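Local atomic coordinates of Lmo1340 protein (Listeria monocytogenes, PDB entry 4NLM), a protein that is of unknown function but is probably a surface lipoprotein built round a YqgU-like six-bladed beta-propeller domain. Residues F47-G52 and L60-K65; S66-F71 and I84-E89. All blocks are in the same frame, centred on the assembly; numbering follows the deposited sequence.

Contacts 1 and 2 lie in one four-stranded antiparallel sheet, a blade of the propeller, with their centres about 10 Å apart. Contact 1 pairs the outermost strand 47-55 with strand 58-65; contact 2 pairs strand 68-75 with the other outermost strand, 81-87. They are joined where Thr63 O probably accepts a hydrogen bond from Tyr70 N. Both are partly buried, but six of eleven touching residues are buried in contact 1, whose aliphatic residues pack on neighbouring strands, against three of eleven in contact 2, the more superficial. Contact 2 is also wetter, with four waters bridging its segments at and near the loop end against one in contact 1. Each ladder carries a classic beta bulge.

Contact 1. Residues F47-G52 and L60-K65; sequences FQRVVG and LLQTKK
Gln48 and Arg49 both turn their backbone N-H groups onto one carbonyl, Gln62 O, so that one acceptor serves two donors where the antiparallel strands pair. Gln48 N reaches Gln62 O at 2.9 Å and Arg49 N reaches it at 3.2 Å, both from the same face of the carbonyl plane. The return bond runs from Gln62 N to Arg49 O. Val51 N to Leu60 O and Leu60 N to Gly52 O carry the ladder on.

Among the apolar contacts, Leu61 CD1 comes to the edge of the Phe47 ring, near its plane, 3.7 Å from Phe47 CE1. With CG anti to the backbone N (chi1 174°), the Phe47 ring lies forward along its own strand, and Arg49 N sits over one face, offset toward the rim. On this side Ile356 of strand 352-357 touches Phe47, Val50 and Leu61. Val51 and Leu60 lie alongside each other, Val51 CB to Leu60 CD2 3.8 Å, and both also meet Ile96 of the next blade.

The polar side chains work differently. Gln62 is extended and runs beside Arg49, its amide plane turned 61° from the guanidinium. A water donates to Gln62 OE1 at 2.7 Å and accepts a weak bond from Arg49 NE. Gln48 bends back, its NE2 bonded to Glu46 O and 3.8 Å from Lys64 CB.

Two residues set opposite Gln62 make a classic beta bulge, here in the first hairpin of a propeller blade packed between neighbouring sheets.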
loop_
_atom_site.group_PDB
_atom_site.type_symbol
_atom_site.label_atom_id
_atom_site.label_comp_id
_atom_site.label_asym_id
_atom_site.label_seq_id
_atom_site.Cartn_x
_atom_site.Cartn_y
_atom_site.Cartn_z
ATOM N N PHE A 47 1.317 0.751 21.421
ATOM C CA PHE A 47 1.693 1.044 20.037
ATOM C C PHE A 47 0.874 0.130 19.154
ATOM O O PHE A 47 0.846 -1.074 19.374
ATOM C CB PHE A 47 3.180 0.757 19.855
ATOM C CG PHE A 47 3.678 0.891 18.417
ATOM C CD1 PHE A 47 3.436 2.038 17.654
ATOM C CD2 PHE A 47 4.376 -0.133 17.834
ATOM C CE1 PHE A 47 3.899 2.136 16.379
ATOM C CE2 PHE A 47 4.856 -0.034 16.545
ATOM C CZ PHE A 47 4.613 1.102 15.813
ATOM N N GLN A 48 0.188 0.717 18.177
ATOM C CA GLN A 48 -0.547 -0.069 17.184
ATOM C C GLN A 48 0.332 -0.188 15.934
ATOM O O GLN A 48 0.733 -1.259 15.523
ATOM C CB GLN A 48 -1.939 0.506 16.910
ATOM C CG GLN A 48 -2.760 0.645 18.173
ATOM C CD GLN A 48 -2.977 -0.702 18.836
ATOM O OE1 GLN A 48 -3.461 -1.641 18.205
ATOM N NE2 GLN A 48 -2.586 -0.811 20.089
ATOM N N ARG A 49 0.620 0.935 15.280
ATOM C CA ARG A 49 1.516 0.937 14.145
ATOM C C ARG A 49 1.845 2.353 13.717
ATOM O O ARG A 49 1.193 3.309 14.126
ATOM C CB ARG A 49 0.889 0.231 12.942
ATOM C CG ARG A 49 -0.342 0.959 12.390
ATOM C CD ARG A 49 -0.905 0.332 11.125
ATOM N NE ARG A 49 -1.421 -0.999 11.377
ATOM C CZ ARG A 49 -0.796 -2.144 11.097
ATOM N NH1 ARG A 49 -1.394 -3.280 11.388
ATOM N NH2 ARG A 49 0.398 -2.172 10.501
ATOM N N VAL A 50 2.903 2.478 12.902
ATOM C CA VAL A 50 3.095 3.655 12.056
ATOM C C VAL A 50 2.360 3.339 10.756
ATOM O O VAL A 50 2.599 2.334 10.118
ATOM C CB VAL A 50 4.573 3.937 11.813
ATOM C CG1 VAL A 50 4.778 4.949 10.701
ATOM C CG2 VAL A 50 5.199 4.433 13.112
ATOM N N VAL A 51 1.439 4.237 10.361
ATOM C CA VAL A 51 0.621 3.963 9.189
ATOM C C VAL A 51 1.398 4.270 7.889
ATOM O O VAL A 51 1.273 3.571 6.900
ATOM C CB VAL A 51 -0.654 4.816 9.249
ATOM C CG1 VAL A 51 -1.485 4.688 7.962
ATOM C CG2 VAL A 51 -1.475 4.434 10.465
ATOM N N GLY A 52 2.200 5.319 7.921
ATOM C CA GLY A 52 2.955 5.767 6.749
ATOM C C GLY A 52 3.540 7.132 6.955
ATOM O O GLY A 52 3.498 7.676 8.032
ATOM N N LEU A 60 2.632 9.157 10.410
ATOM C CA LEU A 60 1.362 8.990 11.104
ATOM C C LEU A 60 1.457 7.811 12.094
ATOM O O LEU A 60 1.649 6.710 11.668
ATOM C CB LEU A 60 0.233 8.767 10.089
ATOM C CG LEU A 60 -1.161 8.564 10.668
ATOM C CD1 LEU A 60 -1.579 9.743 11.495
ATOM C CD2 LEU A 60 -2.162 8.265 9.573
ATOM N N LEU A 61 1.350 8.165 13.358
ATOM C CA LEU A 61 1.459 7.223 14.479
ATOM C C LEU A 61 0.103 6.913 15.055
ATOM O O LEU A 61 -0.653 7.804 15.400
ATOM C CB LEU A 61 2.336 7.869 15.553
ATOM C CG LEU A 61 2.491 7.104 16.842
ATOM C CD1 LEU A 61 3.138 5.730 16.668
ATOM C CD2 LEU A 61 3.245 7.917 17.887
ATOM N N GLN A 62 -0.173 5.620 15.202
ATOM C CA GLN A 62 -1.420 5.108 15.788
ATOM C C GLN A 62 -1.106 4.349 17.075
ATOM O O GLN A 62 -0.322 3.402 17.084
ATOM C CB GLN A 62 -2.102 4.195 14.791
ATOM C CG GLN A 62 -3.467 3.677 15.257
ATOM C CD GLN A 62 -4.039 2.678 14.303
ATOM O OE1 GLN A 62 -3.762 2.726 13.103
ATOM N NE2 GLN A 62 -4.895 1.799 14.809
ATOM N N THR A 63 -1.737 4.806 18.151
ATOM C CA THR A 63 -1.601 4.179 19.472
ATOM C C THR A 63 -3.012 4.043 20.050
ATOM O O THR A 63 -3.975 4.624 19.537
ATOM C CB THR A 63 -0.760 5.037 20.414
ATOM O OG1 THR A 63 -1.334 6.338 20.577
ATOM C CG2 THR A 63 0.683 5.174 19.936
ATOM N N LYS A 64 -3.130 3.260 21.118
ATOM C CA LYS A 64 -4.432 3.038 21.757
ATOM C C LYS A 64 -4.264 2.862 23.247
ATOM O O LYS A 64 -3.389 2.106 23.716
ATOM C CB LYS A 64 -5.130 1.793 21.183
ATOM C CG LYS A 64 -6.536 1.576 21.731
ATOM C CD LYS A 64 -7.232 0.396 21.088
ATOM C CE LYS A 64 -8.592 0.162 21.724
ATOM N NZ LYS A 64 -9.220 -1.096 21.237
ATOM N N LYS A 65 -5.107 3.555 24.000
ATOM C CA LYS A 65 -5.081 3.490 25.445
ATOM C C LYS A 65 -6.464 3.754 26.005
ATOM O O LYS A 65 -7.163 4.670 25.563
ATOM C CB LYS A 65 -4.101 4.512 26.003
ATOM C CG LYS A 65 -4.053 4.531 27.521
ATOM C CD LYS A 65 -3.066 5.565 28.018
ATOM C CE LYS A 65 -3.097 5.723 29.525
ATOM N NZ LYS A 65 -2.183 6.811 29.972
HETATM O O HOH W 1 -4.287 0.690 11.441
#

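Contact 2. Residues S66-F71 and I84-E89; sequences SGVTYF and IFNTKE
Strands 68-71 and 84-87 run antiparallel, 169° between directions, with Thr69-Thr87 and Phe71-Phe85 as hydrogen-bonded pairs and Tyr70-Asn86 as the non-hydrogen-bonded pair between them. Phe71 N donates to Phe85 O, and at the bulged end Phe71 O takes a bond from Ile84 N at 2.9 Å and a weak one from Phe85 N.

Of the side chains, Asn86 and Tyr70 stand side by side, pointing the same way, with amide and ring planes 50° apart; Asn86 CB is 3.7 Å from Tyr70 CD2. Val68 CG1 touches both residues: it lies over one face of the Tyr70 ring, toward the rim, and sits 3.8 Å from Asn86 CB. Its other branch, CG2, meets the end of Lys88, whose bend at chi4 (-70°) turns NZ toward that methyl.

Phe71 presents a ring edge to Phe85 O, while Phe71 CD2 comes near the plane of the Phe85 ring at its edge, 4.3 Å from Phe85 CD2. Phe71 also packs on Gln62 and on Val94 of strand 90-96.

Water fills out the polar end. Two molecules bridge Lys88 NZ to Ser66 O, one of them 2.8 Å from NZ, and a third donates to both Gly67 O and Lys88 O. A fourth accepts from Thr69 OG1 at 2.7 Å and donates to Thr87 O and Glu89 O. Thr87 OG1 accepts from Glu89 N, and the Glu89 carboxylate makes a salt bridge to Arg117 and a hydrogen bond to Ser107.

An ST turn at Thr87 thus ends the outermost strand just before strand 90-96 opens the next sheet, while Ile84 and Phe85 opposite Phe71 form a classic beta bulge in the closing hairpin of a propeller blade.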
loop_
_atom_site.group_PDB
_atom_site.type_symbol
_atom_site.label_atom_id
_atom_site.label_comp_id
_atom_site.label_asym_id
_atom_site.label_seq_id
_atom_site.Cartn_x
_atom_site.Cartn_y
_atom_site.Cartn_z
ATOM N N SER A 66 -6.859 2.939 26.976
ATOM C CA SER A 66 -8.154 3.092 27.603
ATOM C C SER A 66 -9.292 3.139 26.588
ATOM O O SER A 66 -10.249 3.891 26.757
ATOM C CB SER A 66 -8.148 4.330 28.486
ATOM O OG SER A 66 -7.331 4.093 29.604
ATOM N N GLY A 67 -9.187 2.330 25.541
ATOM C CA GLY A 67 -10.231 2.243 24.523
ATOM C C GLY A 67 -10.250 3.333 23.492
ATOM O O GLY A 67 -11.085 3.315 22.607
ATOM N N VAL A 68 -9.323 4.266 23.606
ATOM C CA VAL A 68 -9.275 5.348 22.670
ATOM C C VAL A 68 -8.071 5.181 21.737
ATOM O O VAL A 68 -6.949 4.984 22.212
ATOM C CB VAL A 68 -9.135 6.692 23.400
ATOM C CG1 VAL A 68 -9.097 7.824 22.390
ATOM C CG2 VAL A 68 -10.301 6.914 24.358
ATOM N N THR A 69 -8.316 5.208 20.426
ATOM C CA THR A 69 -7.240 5.178 19.452
ATOM C C THR A 69 -6.875 6.609 19.151
ATOM O O THR A 69 -7.747 7.440 18.838
ATOM C CB THR A 69 -7.649 4.439 18.177
ATOM O OG1 THR A 69 -7.902 3.065 18.458
ATOM C CG2 THR A 69 -6.561 4.514 17.139
ATOM N N TYR A 70 -5.576 6.873 19.207
ATOM C CA TYR A 70 -5.017 8.172 18.919
ATOM C C TYR A 70 -4.189 8.164 17.645
ATOM O O TYR A 70 -3.383 7.270 17.423
ATOM C CB TYR A 70 -4.127 8.664 20.072
ATOM C CG TYR A 70 -4.872 8.836 21.370
ATOM C CD1 TYR A 70 -4.985 7.794 22.273
ATOM C CD2 TYR A 70 -5.459 10.037 21.697
ATOM C CE1 TYR A 70 -5.668 7.940 23.461
ATOM C CE2 TYR A 70 -6.168 10.185 22.887
ATOM C CZ TYR A 70 -6.253 9.136 23.766
ATOM O OH TYR A 70 -6.963 9.285 24.943
ATOM N N PHE A 71 -4.386 9.189 16.820
ATOM C CA PHE A 71 -3.587 9.423 15.616
ATOM C C PHE A 71 -2.804 10.704 15.825
ATOM O O PHE A 71 -3.368 11.737 16.166
ATOM C CB PHE A 71 -4.474 9.502 14.365
ATOM C CG PHE A 71 -5.125 8.202 14.054
ATOM C CD1 PHE A 71 -4.437 7.233 13.376
ATOM C CD2 PHE A 71 -6.416 7.937 14.455
ATOM C CE1 PHE A 71 -4.998 6.028 13.094
ATOM C CE2 PHE A 71 -6.993 6.711 14.186
ATOM C CZ PHE A 71 -6.286 5.752 13.510
ATOM N N ILE A 84 -3.800 14.583 15.936
ATOM C CA ILE A 84 -4.645 14.776 14.790
ATOM C C ILE A 84 -6.107 14.446 15.083
ATOM O O ILE A 84 -6.983 15.271 14.930
ATOM C CB ILE A 84 -4.162 13.927 13.594
ATOM C CG1 ILE A 84 -2.705 14.285 13.244
ATOM C CG2 ILE A 84 -5.057 14.171 12.379
ATOM C CD1 ILE A 84 -2.020 13.252 12.384
ATOM N N PHE A 85 -6.375 13.233 15.555
ATOM C CA PHE A 85 -7.741 12.718 15.737
ATOM C C PHE A 85 -7.719 11.569 16.704
ATOM O O PHE A 85 -6.718 10.859 16.809
ATOM C CB PHE A 85 -8.281 12.220 14.336
ATOM C CG PHE A 85 -9.686 11.726 14.309
ATOM C CD1 PHE A 85 -10.710 12.597 14.015
ATOM C CD2 PHE A 85 -9.983 10.383 14.466
ATOM C CE1 PHE A 85 -12.031 12.153 13.944
ATOM C CE2 PHE A 85 -11.292 9.926 14.398
ATOM C CZ PHE A 85 -12.316 10.819 14.143
ATOM N N ASN A 86 -8.822 11.369 17.396
ATOM C CA ASN A 86 -8.946 10.200 18.246
ATOM C C ASN A 86 -10.374 9.650 18.161
ATOM O O ASN A 86 -11.311 10.381 17.821
ATOM C CB ASN A 86 -8.508 10.497 19.684
ATOM C CG ASN A 86 -9.431 11.455 20.401
ATOM O OD1 ASN A 86 -10.537 11.088 20.836
ATOM N ND2 ASN A 86 -8.956 12.654 20.608
ATOM N N THR A 87 -10.539 8.366 18.504
ATOM C CA THR A 87 -11.840 7.728 18.424
ATOM C C THR A 87 -11.907 6.500 19.291
ATOM O O THR A 87 -10.896 5.836 19.535
ATOM C CB THR A 87 -12.187 7.316 16.973
ATOM O OG1 THR A 87 -13.500 6.763 16.917
ATOM C CG2 THR A 87 -11.204 6.331 16.396
ATOM N N LYS A 88 -13.116 6.187 19.760
ATOM C CA LYS A 88 -13.352 4.941 20.493
ATOM C C LYS A 88 -13.866 3.837 19.567
ATOM O O LYS A 88 -14.063 2.700 19.996
ATOM C CB LYS A 88 -14.345 5.177 21.618
ATOM C CG LYS A 88 -13.765 6.068 22.696
ATOM C CD LYS A 88 -14.671 6.175 23.900
ATOM C CE LYS A 88 -13.930 6.743 25.099
ATOM N NZ LYS A 88 -12.932 5.781 25.651
ATOM N N GLU A 89 -14.110 4.169 18.304
ATOM C CA GLU A 89 -14.588 3.176 17.342
ATOM C C GLU A 89 -13.505 2.132 17.031
ATOM O O GLU A 89 -12.322 2.412 17.175
ATOM C CB GLU A 89 -15.079 3.859 16.070
ATOM C CG GLU A 89 -16.239 4.801 16.314
ATOM C CD GLU A 89 -16.940 5.317 15.065
ATOM O OE1 GLU A 89 -16.730 4.777 13.960
ATOM O OE2 GLU A 89 -17.771 6.248 15.215
HETATM O O HOH W 2 -13.078 3.332 27.076
HETATM O O HOH W 3 -11.939 5.447 28.627
HETATM O O HOH W 4 -13.181 1.708 22.493
HETATM O O HOH W 5 -10.483 2.741 19.178
#